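Local coordinates for protein putative N-acetylmuramoyl-L-alanine amidase,autolysin cwp6 (Peptoclostridium difficile, PDB 5J72) that probably cleaves the amide bond between N-acetylmuramic acid and L-alanine in peptidoglycan, as a zinc-dependent autolysin that carries CWB2 cell wall-anchoring modules, at residues Gly474-Glu477 and Lys478-Thr481; Asp608-Ser611 and Asp612-Leu616; Leu482-Ala485 and Leu486-Glu490; Lys507-Leu511 and Gly512-Ala516. One frame throughout, in Å; residues are numbered along the deposited sequence.

How the interactions relate
All four contacts are local ones within the amidase part of the chain, and they differ by how near they lie to the zinc and how deep in the fold. Interactions 1 and 3 share helix 477-494: the first is its partly buried start, where a zinc ligand sits, the second its buried middle, held by leucine packing and threonine hydroxyls. Interactions 2 and 4 are partly buried starts of other helices, 610-614 and 511-521, where, unlike in interaction 3, charged side chains and waters take part. Interaction 2 touches interaction 1 where the Tyr480 ring packs on the backbone oxygen of Leu616; interaction 4 comes within about 6 Å of interaction 1, nearest atoms, without touching it.

Interaction 1. Residues Gly474-Glu477 and Lys478-Thr481; sequences GAQE and KKYT. With ZN (zinc ion), chain I.
The carbonyl oxygen of Gln476 is gripped by two backbone amides of the first turn of helix 477-494. Lys479 N reaches Gln476 O from above the carbonyl plane at 3.1 Å, whereas Tyr480 N lies in that plane, 3.3 Å from Gln476 O. Gln476 thus stands at the N-cap position, where the short strand 475-476 passes directly into the helix. One residue on, Thr481 N donates to Glu477 O at 2.7 Å. The Gln476 and Lys479 side chains meet obliquely on the exposed side, with a weak bond of 2.9 Å from Lys479 NZ to Gln476 OE1. Ala475 CB packs 3.7 Å from Tyr480 CE2, an apolar contact between strand and helix. The phenol hydroxyl Tyr480 OH and the carbonyl Gly474 O share a water, which sits at the edge of the ring in its plane.

Glu477 leads in another direction. Its CG is anti to the backbone N (chi1 -179°) and the chain beyond is fully extended, which carries the carboxylate from the helix start to the zinc ion. Glu477 OE1 binds zinc at 2.2 Å and also accepts from Tyr531 N, and Glu477 OE2 accepts from a zinc-bound water at 2.7 Å as well as from Ala467 N. His460 and His530, with three waters in all, complete the metal shell. One carboxylate therefore serves the metal through one oxygen and probably helps orient a metal-bound water through the other, while its backbone is fixed by the helix it begins.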
ATOM      1  N   GLY A 474      29.562  -2.325  -0.573  1.00 48.37           N
ATOM      2  CA  GLY A 474      29.427  -3.632   0.065  1.00 46.62           C
ATOM      3  C   GLY A 474      28.316  -4.359  -0.673  1.00 45.97           C
ATOM      4  O   GLY A 474      27.199  -3.843  -0.847  1.00 41.43           O
ATOM      5  N   ALA A 475      28.615  -5.550  -1.115  1.00 40.49           N
ATOM      6  CA  ALA A 475      27.652  -6.292  -1.880  1.00 35.93           C
ATOM      7  C   ALA A 475      27.671  -7.727  -1.475  1.00 37.36           C
ATOM      8  O   ALA A 475      28.748  -8.333  -1.244  1.00 34.04           O
ATOM      9  CB  ALA A 475      28.005  -6.173  -3.388  1.00 35.83           C
ATOM     10  N   GLN A 476      26.457  -8.294  -1.382  1.00 33.90           N
ATOM     11  CA  GLN A 476      26.277  -9.693  -1.055  1.00 32.05           C
ATOM     12  C   GLN A 476      25.447 -10.304  -2.149  1.00 30.50           C
ATOM     13  O   GLN A 476      24.363  -9.784  -2.448  1.00 31.82           O
ATOM     14  CB  GLN A 476      25.529  -9.836   0.271  1.00 34.51           C
ATOM     15  CG  GLN A 476      26.432  -9.534   1.481  1.00 42.41           C
ATOM     16  CD  GLN A 476      25.651  -9.774   2.739  1.00 53.95           C
ATOM     17  OE1 GLN A 476      24.792  -8.968   3.115  1.00 56.60           O
ATOM     18  NE2 GLN A 476      25.889 -10.894   3.408  1.00 59.11           N
ATOM     19  N   GLU A 477      25.910 -11.415  -2.733  1.00 30.61           N
ATOM     20  CA  GLU A 477      25.157 -12.081  -3.795  1.00 26.29           C
ATOM     21  C   GLU A 477      23.668 -12.354  -3.383  1.00 29.39           C
ATOM     22  O   GLU A 477      22.754 -12.145  -4.209  1.00 28.80           O
ATOM     23  CB  GLU A 477      25.853 -13.404  -4.146  1.00 26.15           C
ATOM     24  CG  GLU A 477      25.148 -14.186  -5.268  1.00 28.42           C
ATOM     25  CD  GLU A 477      25.868 -15.495  -5.610  1.00 34.88           C
ATOM     26  OE1 GLU A 477      25.398 -16.208  -6.504  1.00 29.71           O
ATOM     27  OE2 GLU A 477      26.891 -15.821  -4.972  1.00 31.20           O
ATOM     28  N   LYS A 478      23.418 -12.844  -2.149  1.00 25.66           N
ATOM     29  CA  LYS A 478      22.043 -13.180  -1.732  1.00 24.75           C
ATOM     30  C   LYS A 478      21.082 -11.979  -1.799  1.00 25.88           C
ATOM     31  O   LYS A 478      19.870 -12.159  -2.014  1.00 24.54           O
ATOM     32  CB  LYS A 478      22.030 -13.800  -0.310  1.00 29.36           C
ATOM     33  CG  LYS A 478      22.270 -12.780   0.834  1.00 30.16           C
ATOM     34  CD  LYS A 478      21.844 -13.434   2.198  1.00 28.83           C
ATOM     35  CE  LYS A 478      22.384 -12.703   3.413  1.00 28.63           C
ATOM     36  NZ  LYS A 478      21.651 -13.180   4.649  1.00 29.82           N
ATOM     37  N   LYS A 479      21.577 -10.769  -1.652  1.00 25.34           N
ATOM     38  CA  LYS A 479      20.621  -9.664  -1.738  1.00 23.68           C
ATOM     39  C   LYS A 479      20.451  -9.181  -3.212  1.00 25.38           C
ATOM     40  O   LYS A 479      19.375  -8.719  -3.600  1.00 26.57           O
ATOM     41  CB  LYS A 479      21.123  -8.477  -0.972  1.00 31.96           C
ATOM     42  CG  LYS A 479      21.342  -8.823   0.494  1.00 42.20           C
ATOM     43  CD  LYS A 479      22.023  -7.698   1.186  1.00 49.34           C
ATOM     44  CE  LYS A 479      22.054  -7.964   2.674  1.00 57.84           C
ATOM     45  NZ  LYS A 479      22.771  -6.876   3.368  1.00 60.40           N
ATOM     46  N   TYR A 480      21.531  -9.265  -3.999  1.00 25.00           N
ATOM     47  CA  TYR A 480      21.407  -8.818  -5.375  1.00 26.69           C
ATOM     48  C   TYR A 480      20.586  -9.860  -6.099  1.00 26.03           C
ATOM     49  O   TYR A 480      19.834  -9.488  -7.022  1.00 23.00           O
ATOM     50  CB  TYR A 480      22.795  -8.733  -6.020  1.00 27.76           C
ATOM     51  CG  TYR A 480      23.374  -7.355  -5.890  1.00 32.55           C
ATOM     52  CD1 TYR A 480      23.392  -6.483  -6.976  1.00 33.44           C
ATOM     53  CD2 TYR A 480      23.930  -6.923  -4.688  1.00 38.79           C
ATOM     54  CE1 TYR A 480      23.947  -5.221  -6.875  1.00 34.01           C
ATOM     55  CE2 TYR A 480      24.493  -5.652  -4.576  1.00 43.35           C
ATOM     56  CZ  TYR A 480      24.502  -4.806  -5.674  1.00 42.54           C
ATOM     57  OH  TYR A 480      25.070  -3.553  -5.608  1.00 33.79           O
ATOM     58  N   THR A 481      20.705 -11.159  -5.700  1.00 20.55           N
ATOM     59  CA  THR A 481      19.888 -12.114  -6.472  1.00 23.76           C
ATOM     60  C   THR A 481      18.450 -11.891  -6.103  1.00 22.85           C
ATOM     61  O   THR A 481      17.575 -12.009  -6.985  1.00 20.59           O
ATOM     62  CB  THR A 481      20.263 -13.607  -6.203  1.00 25.32           C
ATOM     63  OG1 THR A 481      20.056 -13.909  -4.825  1.00 23.71           O
ATOM     64  CG2 THR A 481      21.706 -13.907  -6.544  1.00 22.10           C
TER
HETATM   65 ZN    ZN I 707      25.892 -18.364  -6.510  0.69 36.08          ZN
HETATM   66  O   HOH W   1      25.549  -2.870  -3.026  1.00 38.59           O
HETATM   67  O   HOH W   2      28.017 -18.227  -5.523  1.00 46.50           O
HETATM   68  O   HOH W   3      26.390 -20.457  -6.651  1.00 46.68           O
HETATM   69  O   HOH W   4      27.218 -18.013  -8.176  1.00 49.90           O

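Interaction 2. Residues Asp608-Ser611 and Asp612-Leu616; sequences DNKS and DMDKL
A side-chain N-cap opens the short helix 610-614, which follows strand 599-606 of the amidase sheet. The cap is Asn609: Asp612 N donates to Asn609 OD1 at 2.9 Å, in the plane of the amide carbonyl. With CG anti to the backbone N (chi1 178°), the Asn609 amide turns back over the first turn and crosses the Asp612 side chain at about a right angle, their flat groups 57° apart. Its other end, Asn609 ND2, is held by Gly536 O. Backbone bonding begins at the same residue, with Met613 N donating to Asn609 O at 2.9 Å in an almost straight bond.

On the outer side, Lys610 bends at chi2 and chi4 and folds across to Asp614. The salt bridge is carried by Lys610 NZ and Asp614 OD1, 2.7 Å apart, on the syn lone pair of that oxygen; a weak second bond goes to the other oxygen, Asp614 OD2.

The carboxylate of the buried Asp612 is held from outside the helix: Asp612 OD1 accepts from Gly540 N and Phe606 N, which ties the helix to strand 599-606. Across the next turn, Lys615 NZ donates to Ser611 O at 2.9 Å from above the carbonyl plane. One water joins three groups here: it accepts from Lys615 NZ, donates to Asp612 OD2 at 2.7 Å, and lies 3.0 Å from Ser611 OG.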
ATOM      1  N   ASP A 608      32.287  -8.965  -7.948  1.00 34.90           N
ATOM      2  CA  ASP A 608      33.604  -8.444  -7.516  1.00 34.70           C
ATOM      3  C   ASP A 608      34.296  -7.771  -8.712  1.00 38.73           C
ATOM      4  O   ASP A 608      35.497  -7.527  -8.654  1.00 40.25           O
ATOM      5  CB  ASP A 608      34.517  -9.582  -6.965  1.00 38.50           C
ATOM      6  CG  ASP A 608      34.687 -10.749  -7.951  1.00 45.81           C
ATOM      7  OD1 ASP A 608      35.524 -11.645  -7.683  1.00 46.80           O
ATOM      8  OD2 ASP A 608      33.973 -10.766  -9.000  1.00 46.38           O
ATOM      9  N   ASN A 609      33.569  -7.481  -9.810  1.00 40.39           N
ATOM     10  CA  ASN A 609      34.213  -6.760 -10.932  1.00 42.49           C
ATOM     11  C   ASN A 609      33.628  -5.332 -10.998  1.00 42.15           C
ATOM     12  O   ASN A 609      32.427  -5.165 -11.198  1.00 40.80           O
ATOM     13  CB  ASN A 609      34.021  -7.468 -12.270  1.00 41.40           C
ATOM     14  CG  ASN A 609      34.646  -6.660 -13.387  1.00 48.92           C
ATOM     15  OD1 ASN A 609      33.970  -5.807 -13.998  1.00 48.91           O
ATOM     16  ND2 ASN A 609      35.938  -6.842 -13.687  1.00 49.08           N
ATOM     17  N   LYS A 610      34.469  -4.302 -10.825  1.00 40.87           N
ATOM     18  CA  LYS A 610      33.993  -2.913 -10.821  1.00 40.26           C
ATOM     19  C   LYS A 610      33.277  -2.480 -12.097  1.00 41.48           C
ATOM     20  O   LYS A 610      32.272  -1.769 -12.021  1.00 41.39           O
ATOM     21  CB  LYS A 610      35.167  -1.962 -10.592  1.00 47.18           C
ATOM     22  CG  LYS A 610      34.743  -0.800  -9.702  1.00 56.78           C
ATOM     23  CD  LYS A 610      35.418   0.508 -10.076  1.00 60.72           C
ATOM     24  CE  LYS A 610      34.776   1.605  -9.283  1.00 60.72           C
ATOM     25  NZ  LYS A 610      33.713   2.256 -10.081  1.00 67.20           N
ATOM     26  N   SER A 611      33.783  -2.866 -13.258  1.00 42.63           N
ATOM     27  CA  SER A 611      33.111  -2.462 -14.497  1.00 48.76           C
ATOM     28  C   SER A 611      31.627  -3.031 -14.558  1.00 47.65           C
ATOM     29  O   SER A 611      30.704  -2.295 -14.900  1.00 45.29           O
ATOM     30  CB  SER A 611      33.925  -2.938 -15.691  1.00 51.49           C
ATOM     31  OG  SER A 611      33.250  -2.640 -16.906  1.00 55.40           O
ATOM     32  N   ASP A 612      31.435  -4.326 -14.199  1.00 47.53           N
ATOM     33  CA  ASP A 612      30.118  -4.986 -14.166  1.00 43.50           C
ATOM     34  C   ASP A 612      29.231  -4.321 -13.133  1.00 41.32           C
ATOM     35  O   ASP A 612      28.115  -3.926 -13.446  1.00 40.29           O
ATOM     36  CB  ASP A 612      30.272  -6.482 -13.804  1.00 42.01           C
ATOM     37  CG  ASP A 612      30.764  -7.368 -14.923  1.00 43.38           C
ATOM     38  OD1 ASP A 612      30.870  -8.597 -14.709  1.00 42.65           O
ATOM     39  OD2 ASP A 612      31.035  -6.841 -16.024  1.00 44.19           O
ATOM     40  N   MET A 613      29.735  -4.178 -11.877  1.00 39.04           N
ATOM     41  CA  MET A 613      28.957  -3.595 -10.770  1.00 37.88           C
ATOM     42  C   MET A 613      28.611  -2.130 -10.970  1.00 37.86           C
ATOM     43  O   MET A 613      27.600  -1.657 -10.438  1.00 35.32           O
ATOM     44  CB  MET A 613      29.718  -3.779  -9.448  1.00 37.91           C
ATOM     45  CG  MET A 613      29.784  -5.226  -9.073  1.00 41.59           C
ATOM     46  SD  MET A 613      28.084  -5.768  -8.618  1.00 46.54           S
ATOM     47  CE  MET A 613      27.743  -6.754  -9.917  1.00 47.90           C
ATOM     48  N   ASP A 614      29.448  -1.388 -11.740  1.00 39.09           N
ATOM     49  CA  ASP A 614      29.126   0.019 -12.030  1.00 41.79           C
ATOM     50  C   ASP A 614      27.775   0.085 -12.862  1.00 41.52           C
ATOM     51  O   ASP A 614      27.048   1.083 -12.813  1.00 38.56           O
ATOM     52  CB  ASP A 614      30.282   0.662 -12.856  1.00 44.67           C
ATOM     53  CG  ASP A 614      31.458   1.117 -11.996  1.00 54.30           C
ATOM     54  OD1 ASP A 614      31.324   1.107 -10.741  1.00 56.03           O
ATOM     55  OD2 ASP A 614      32.511   1.478 -12.572  1.00 53.91           O
ATOM     56  N   LYS A 615      27.463  -0.977 -13.617  1.00 38.44           N
ATOM     57  CA  LYS A 615      26.222  -0.995 -14.385  1.00 42.19           C
ATOM     58  C   LYS A 615      25.038  -1.504 -13.507  1.00 40.17           C
ATOM     59  O   LYS A 615      23.895  -1.564 -13.986  1.00 35.15           O
ATOM     60  CB  LYS A 615      26.367  -1.889 -15.626  1.00 43.97           C
ATOM     61  CG  LYS A 615      27.361  -1.337 -16.652  1.00 47.66           C
ATOM     62  CD  LYS A 615      27.844  -2.433 -17.564  1.00 51.50           C
ATOM     63  CE  LYS A 615      28.946  -1.939 -18.466  1.00 55.35           C
ATOM     64  NZ  LYS A 615      30.265  -1.997 -17.767  1.00 55.00           N
ATOM     65  N   LEU A 616      25.316  -1.867 -12.246  1.00 36.80           N
ATOM     66  CA  LEU A 616      24.271  -2.354 -11.317  1.00 36.18           C
ATOM     67  C   LEU A 616      24.327  -1.611  -9.957  1.00 38.89           C
ATOM     68  O   LEU A 616      23.949  -2.167  -8.920  1.00 33.93           O
ATOM     69  CB  LEU A 616      24.482  -3.852 -11.060  1.00 35.46           C
ATOM     70  CG  LEU A 616      24.403  -4.707 -12.287  1.00 35.73           C
ATOM     71  CD1 LEU A 616      25.085  -6.058 -12.028  1.00 34.10           C
ATOM     72  CD2 LEU A 616      22.952  -4.864 -12.648  1.00 39.27           C
TER
HETATM   73  O   HOH W   5      31.169  -4.645 -17.559  1.00 53.56           O

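Interaction 3. Residues Leu482-Ala485 and Leu486-Glu490; sequences LNTA and LATTE
Different first torsions bring Leu482 and Leu486 together one turn apart on helix 477-494. Leu482 carries CG anti to the backbone N (chi1 178°), which swings its branch along the helix toward the next turn; Leu486 has CG anti to its carbonyl carbon (chi1 -76°), which sets CG beside the backbone N, from where the CD1 methyl reaches Leu482. The two side chains meet at a slant, with Leu482 CG 3.8 Å from Leu486 CD1. Leu486 CG also lies 3.3 Å from Leu482 O, the same oxygen that accepts from Leu486 N at 2.9 Å.

Further along, Thr489 turns its hydroxyl back over the preceding turn. Ala485 O accepts both Thr489 N, at 2.9 Å, and Thr489 OG1, at 3.0 Å, the two donors arriving from opposite faces of the carbonyl plane. The regular helical bond from Thr488 N to Thr484 O measures 3.0 Å, and the one from Ala487 N to Asn483 O is weak.

Around this buried turn, Ala485 and Thr489 pack on strands 453-458 and 498-501, while Thr484 meets helix 619-637 and its OG1 bonds with Tyr480 O and Tyr531 OH. Thr488 OG1 has its partner in Gly626 O of that second helix. The hydroxyls of these threonines are thus satisfied by main-chain oxygens or a tyrosine, which lets polar residues lie in the interior between sheet and helix, while the leucines add an apolar contact on another side of the helix.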
ATOM      1  N   LEU A 482      18.157 -11.631  -4.813  1.00 19.43           N
ATOM      2  CA  LEU A 482      16.740 -11.404  -4.470  1.00 21.37           C
ATOM      3  C   LEU A 482      16.140 -10.142  -5.195  1.00 20.79           C
ATOM      4  O   LEU A 482      15.036 -10.205  -5.731  1.00 20.78           O
ATOM      5  CB  LEU A 482      16.537 -11.245  -2.929  1.00 20.47           C
ATOM      6  CG  LEU A 482      15.071 -10.962  -2.566  1.00 20.49           C
ATOM      7  CD1 LEU A 482      14.184 -12.116  -2.983  1.00 21.47           C
ATOM      8  CD2 LEU A 482      15.010 -10.719  -1.056  1.00 25.97           C
ATOM      9  N   ASN A 483      16.861  -9.012  -5.185  1.00 21.19           N
ATOM     10  CA  ASN A 483      16.342  -7.791  -5.856  1.00 23.36           C
ATOM     11  C   ASN A 483      16.208  -8.039  -7.396  1.00 24.40           C
ATOM     12  O   ASN A 483      15.250  -7.587  -7.984  1.00 20.87           O
ATOM     13  CB  ASN A 483      17.268  -6.644  -5.606  1.00 25.63           C
ATOM     14  CG  ASN A 483      17.229  -6.265  -4.138  1.00 31.46           C
ATOM     15  OD1 ASN A 483      16.156  -6.409  -3.513  1.00 30.11           O
ATOM     16  ND2 ASN A 483      18.372  -5.910  -3.509  1.00 33.69           N
ATOM     17  N   THR A 484      17.164  -8.775  -7.993  1.00 22.65           N
ATOM     18  CA  THR A 484      17.070  -9.058  -9.429  1.00 22.10           C
ATOM     19  C   THR A 484      15.836  -9.945  -9.687  1.00 19.72           C
ATOM     20  O   THR A 484      15.024  -9.663 -10.574  1.00 19.91           O
ATOM     21  CB  THR A 484      18.340  -9.825  -9.881  1.00 22.31           C
ATOM     22  OG1 THR A 484      19.455  -9.006  -9.638  1.00 21.12           O
ATOM     23  CG2 THR A 484      18.266 -10.179 -11.424  1.00 21.67           C
ATOM     24  N   ALA A 485      15.673 -11.009  -8.860  1.00 18.82           N
ATOM     25  CA  ALA A 485      14.604 -11.965  -9.040  1.00 16.89           C
ATOM     26  C   ALA A 485      13.242 -11.352  -8.837  1.00 17.08           C
ATOM     27  O   ALA A 485      12.279 -11.761  -9.534  1.00 18.42           O
ATOM     28  CB  ALA A 485      14.777 -13.203  -8.095  1.00 16.60           C
ATOM     29  N   LEU A 486      13.105 -10.423  -7.940  1.00 17.75           N
ATOM     30  CA  LEU A 486      11.773  -9.794  -7.724  1.00 17.55           C
ATOM     31  C   LEU A 486      11.408  -9.043  -9.035  1.00 16.48           C
ATOM     32  O   LEU A 486      10.248  -9.064  -9.446  1.00 19.61           O
ATOM     33  CB  LEU A 486      11.852  -8.764  -6.526  1.00 16.96           C
ATOM     34  CG  LEU A 486      11.876  -9.583  -5.156  1.00 18.93           C
ATOM     35  CD1 LEU A 486      12.414  -8.653  -3.992  1.00 22.07           C
ATOM     36  CD2 LEU A 486      10.450 -10.134  -4.801  1.00 20.06           C
ATOM     37  N   ALA A 487      12.392  -8.387  -9.623  1.00 17.90           N
ATOM     38  CA  ALA A 487      12.111  -7.609 -10.863  1.00 21.35           C
ATOM     39  C   ALA A 487      11.767  -8.555 -12.024  1.00 22.55           C
ATOM     40  O   ALA A 487      10.904  -8.241 -12.844  1.00 21.53           O
ATOM     41  CB  ALA A 487      13.314  -6.750 -11.184  1.00 19.84           C
ATOM     42  N   THR A 488      12.454  -9.718 -12.125  1.00 21.81           N
ATOM     43  CA  THR A 488      12.099 -10.690 -13.149  1.00 17.88           C
ATOM     44  C   THR A 488      10.681 -11.185 -12.947  1.00 22.13           C
ATOM     45  O   THR A 488       9.896 -11.356 -13.895  1.00 20.14           O
ATOM     46  CB  THR A 488      13.052 -11.934 -13.033  1.00 19.92           C
ATOM     47  OG1 THR A 488      14.380 -11.468 -13.204  1.00 18.38           O
ATOM     48  CG2 THR A 488      12.682 -13.052 -14.087  1.00 20.02           C
ATOM     49  N   THR A 489      10.334 -11.489 -11.670  1.00 19.21           N
ATOM     50  CA  THR A 489       8.990 -11.979 -11.395  1.00 20.57           C
ATOM     51  C   THR A 489       7.946 -10.919 -11.793  1.00 19.16           C
ATOM     52  O   THR A 489       6.907 -11.234 -12.398  1.00 20.17           O
ATOM     53  CB  THR A 489       8.880 -12.309  -9.843  1.00 19.19           C
ATOM     54  OG1 THR A 489       9.796 -13.383  -9.602  1.00 17.29           O
ATOM     55  CG2 THR A 489       7.501 -12.802  -9.449  1.00 18.38           C
ATOM     56  N   GLU A 490       8.232  -9.696 -11.435  1.00 19.39           N
ATOM     57  CA  GLU A 490       7.294  -8.592 -11.697  1.00 19.55           C
ATOM     58  C   GLU A 490       7.055  -8.482 -13.258  1.00 24.87           C
ATOM     59  O   GLU A 490       5.930  -8.341 -13.700  1.00 22.88           O
ATOM     60  CB  GLU A 490       7.928  -7.287 -11.228  1.00 25.69           C
ATOM     61  CG  GLU A 490       6.864  -6.214 -11.198  1.00 37.20           C
ATOM     62  CD  GLU A 490       6.012  -6.341  -9.897  1.00 50.10           C
ATOM     63  OE1 GLU A 490       5.912  -7.443  -9.321  1.00 52.60           O
ATOM     64  OE2 GLU A 490       5.470  -5.330  -9.467  1.00 56.32           O
TER

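Interaction 4. Residues Lys507-Leu511 and Gly512-Ala516; sequences KTMAL and GERTA
Met509 and Arg514 run past each other at a slant, while Met509 and Glu513 cross at about a right angle; the extended methionine (CG anti to the backbone N, chi1 -170°) touches both side chains at the start of helix 511-521. The methyl Met509 CE touches Glu513 CG at 3.6 Å, and Met509 SD lies 3.9 Å from Arg514 CG. Arg514 reaches back past the helix start, extended from CG to NE, and offers its guanidinium edge to the methionine backbone. Arg514 NE and Arg514 NH2 both donate to Met509 O at 2.9 Å each, a side-on grip in which that oxygen lies in the guanidinium plane and both donors come from the same face of the peptide carbonyl.

Ala510, at the N-cap position, accepts the first helical bond, Arg514 N to Ala510 O at 3.1 Å. Thr515 doubles the next one: Leu511 O takes both Thr515 N and Thr515 OG1, the hydroxyl at 2.8 Å and above the carbonyl plane. On the outer side a water accepts from Lys507 NZ and donates to Thr508 O and to Glu513 OE1, bridging lysine and glutamate.

The guanidinium joins this turn to the zinc-site region: Arg514 NH1 forms a salt bridge with Asp457 of strand 453-458 and bonds to Pro458 O, and Arg514 NH2 reaches His460 O, the backbone of a zinc ligand. Leu511 and Thr515 pack against helix 590-593.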
ATOM      1  N   LYS A 507      15.956 -15.735   3.344  1.00 33.47           N
ATOM      2  CA  LYS A 507      15.795 -16.916   4.176  1.00 33.51           C
ATOM      3  C   LYS A 507      16.717 -18.020   3.714  1.00 31.24           C
ATOM      4  O   LYS A 507      17.137 -18.022   2.575  1.00 26.06           O
ATOM      5  CB  LYS A 507      14.379 -17.437   4.192  1.00 36.38           C
ATOM      6  CG  LYS A 507      13.902 -17.985   2.907  1.00 39.58           C
ATOM      7  CD  LYS A 507      12.747 -18.934   3.184  1.00 49.45           C
ATOM      8  CE  LYS A 507      12.611 -19.934   2.064  1.00 59.14           C
ATOM      9  NZ  LYS A 507      11.494 -20.877   2.290  1.00 58.60           N
ATOM     10  N   THR A 508      17.057 -18.936   4.621  1.00 29.46           N
ATOM     11  CA  THR A 508      17.919 -20.079   4.302  1.00 27.20           C
ATOM     12  C   THR A 508      17.114 -21.099   3.491  1.00 26.33           C
ATOM     13  O   THR A 508      16.010 -21.472   3.886  1.00 24.69           O
ATOM     14  CB  THR A 508      18.460 -20.686   5.649  1.00 29.69           C
ATOM     15  OG1 THR A 508      19.269 -19.667   6.261  1.00 28.25           O
ATOM     16  CG2 THR A 508      19.370 -21.951   5.396  1.00 29.49           C
ATOM     17  N   MET A 509      17.639 -21.560   2.366  1.00 22.91           N
ATOM     18  CA  MET A 509      16.868 -22.525   1.620  1.00 21.37           C
ATOM     19  C   MET A 509      17.845 -23.443   0.842  1.00 21.70           C
ATOM     20  O   MET A 509      18.661 -22.921   0.072  1.00 21.88           O
ATOM     21  CB  MET A 509      15.898 -21.849   0.624  1.00 23.28           C
ATOM     22  CG  MET A 509      14.951 -22.864   0.047  1.00 22.14           C
ATOM     23  SD  MET A 509      13.719 -21.924  -0.944  1.00 26.57           S
ATOM     24  CE  MET A 509      12.568 -23.187  -1.386  1.00 24.31           C
ATOM     25  N   ALA A 510      17.742 -24.764   1.022  1.00 21.53           N
ATOM     26  CA  ALA A 510      18.694 -25.687   0.383  1.00 23.09           C
ATOM     27  C   ALA A 510      18.384 -25.934  -1.102  1.00 23.01           C
ATOM     28  O   ALA A 510      17.237 -25.821  -1.536  1.00 22.10           O
ATOM     29  CB  ALA A 510      18.636 -27.048   1.098  1.00 22.30           C
ATOM     30  N   LEU A 511      19.420 -26.364  -1.857  1.00 22.43           N
ATOM     31  CA  LEU A 511      19.271 -26.666  -3.260  1.00 22.38           C
ATOM     32  C   LEU A 511      18.197 -27.730  -3.447  1.00 23.17           C
ATOM     33  O   LEU A 511      17.392 -27.671  -4.378  1.00 24.09           O
ATOM     34  CB  LEU A 511      20.672 -27.153  -3.796  1.00 20.89           C
ATOM     35  CG  LEU A 511      21.752 -26.033  -3.753  1.00 22.68           C
ATOM     36  CD1 LEU A 511      23.114 -26.638  -4.217  1.00 22.81           C
ATOM     37  CD2 LEU A 511      21.432 -24.791  -4.770  1.00 22.03           C
ATOM     38  N   GLY A 512      18.176 -28.725  -2.546  1.00 24.16           N
ATOM     39  CA  GLY A 512      17.220 -29.810  -2.644  1.00 25.41           C
ATOM     40  C   GLY A 512      15.805 -29.340  -2.411  1.00 25.90           C
ATOM     41  O   GLY A 512      14.854 -29.916  -2.949  1.00 27.89           O
ATOM     42  N   GLU A 513      15.647 -28.277  -1.617  1.00 25.83           N
ATOM     43  CA  GLU A 513      14.266 -27.757  -1.426  1.00 26.69           C
ATOM     44  C   GLU A 513      13.805 -26.960  -2.717  1.00 24.85           C
ATOM     45  O   GLU A 513      12.669 -27.092  -3.188  1.00 25.81           O
ATOM     46  CB  GLU A 513      14.214 -26.815  -0.205  1.00 29.40           C
ATOM     47  CG  GLU A 513      12.748 -26.478   0.032  1.00 35.37           C
ATOM     48  CD  GLU A 513      12.460 -25.730   1.333  1.00 42.20           C
ATOM     49  OE1 GLU A 513      13.416 -25.387   2.094  1.00 31.22           O
ATOM     50  OE2 GLU A 513      11.238 -25.477   1.568  1.00 37.18           O
ATOM     51  N   ARG A 514      14.723 -26.160  -3.286  1.00 25.60           N
ATOM     52  CA  ARG A 514      14.420 -25.391  -4.506  1.00 22.11           C
ATOM     53  C   ARG A 514      14.085 -26.339  -5.589  1.00 23.78           C
ATOM     54  O   ARG A 514      13.148 -26.103  -6.362  1.00 24.98           O
ATOM     55  CB  ARG A 514      15.629 -24.540  -4.869  1.00 21.19           C
ATOM     56  CG  ARG A 514      15.968 -23.552  -3.747  1.00 21.77           C
ATOM     57  CD  ARG A 514      17.397 -23.081  -3.892  1.00 24.26           C
ATOM     58  NE  ARG A 514      17.879 -22.390  -2.704  1.00 23.09           N
ATOM     59  CZ  ARG A 514      18.140 -21.088  -2.643  1.00 23.64           C
ATOM     60  NH1 ARG A 514      17.914 -20.303  -3.699  1.00 21.24           N
ATOM     61  NH2 ARG A 514      18.672 -20.567  -1.546  1.00 22.15           N
ATOM     62  N   THR A 515      14.864 -27.450  -5.711  1.00 24.23           N
ATOM     63  CA  THR A 515      14.565 -28.405  -6.771  1.00 24.77           C
ATOM     64  C   THR A 515      13.276 -29.156  -6.519  1.00 27.27           C
ATOM     65  O   THR A 515      12.504 -29.372  -7.467  1.00 30.31           O
ATOM     66  CB  THR A 515      15.737 -29.408  -6.946  1.00 28.41           C
ATOM     67  OG1 THR A 515      16.961 -28.635  -6.970  1.00 29.95           O
ATOM     68  CG2 THR A 515      15.636 -30.119  -8.271  1.00 31.30           C
ATOM     69  N   ALA A 516      13.004 -29.552  -5.267  1.00 31.85           N
ATOM     70  CA  ALA A 516      11.741 -30.274  -4.982  1.00 33.77           C
ATOM     71  C   ALA A 516      10.574 -29.398  -5.379  1.00 33.54           C
ATOM     72  O   ALA A 516       9.601 -29.880  -5.954  1.00 32.75           O
ATOM     73  CB  ALA A 516      11.622 -30.595  -3.497  1.00 33.14           C
TER
HETATM   74  O   HOH W   6      13.472 -22.884   3.501  1.00 60.52           O
HETATM   75  O   HOH W   7      20.020 -20.353   1.327  1.00 22.49           O
HETATM   76  O   HOH W   8      15.734 -25.783   2.705  1.00 25.94           O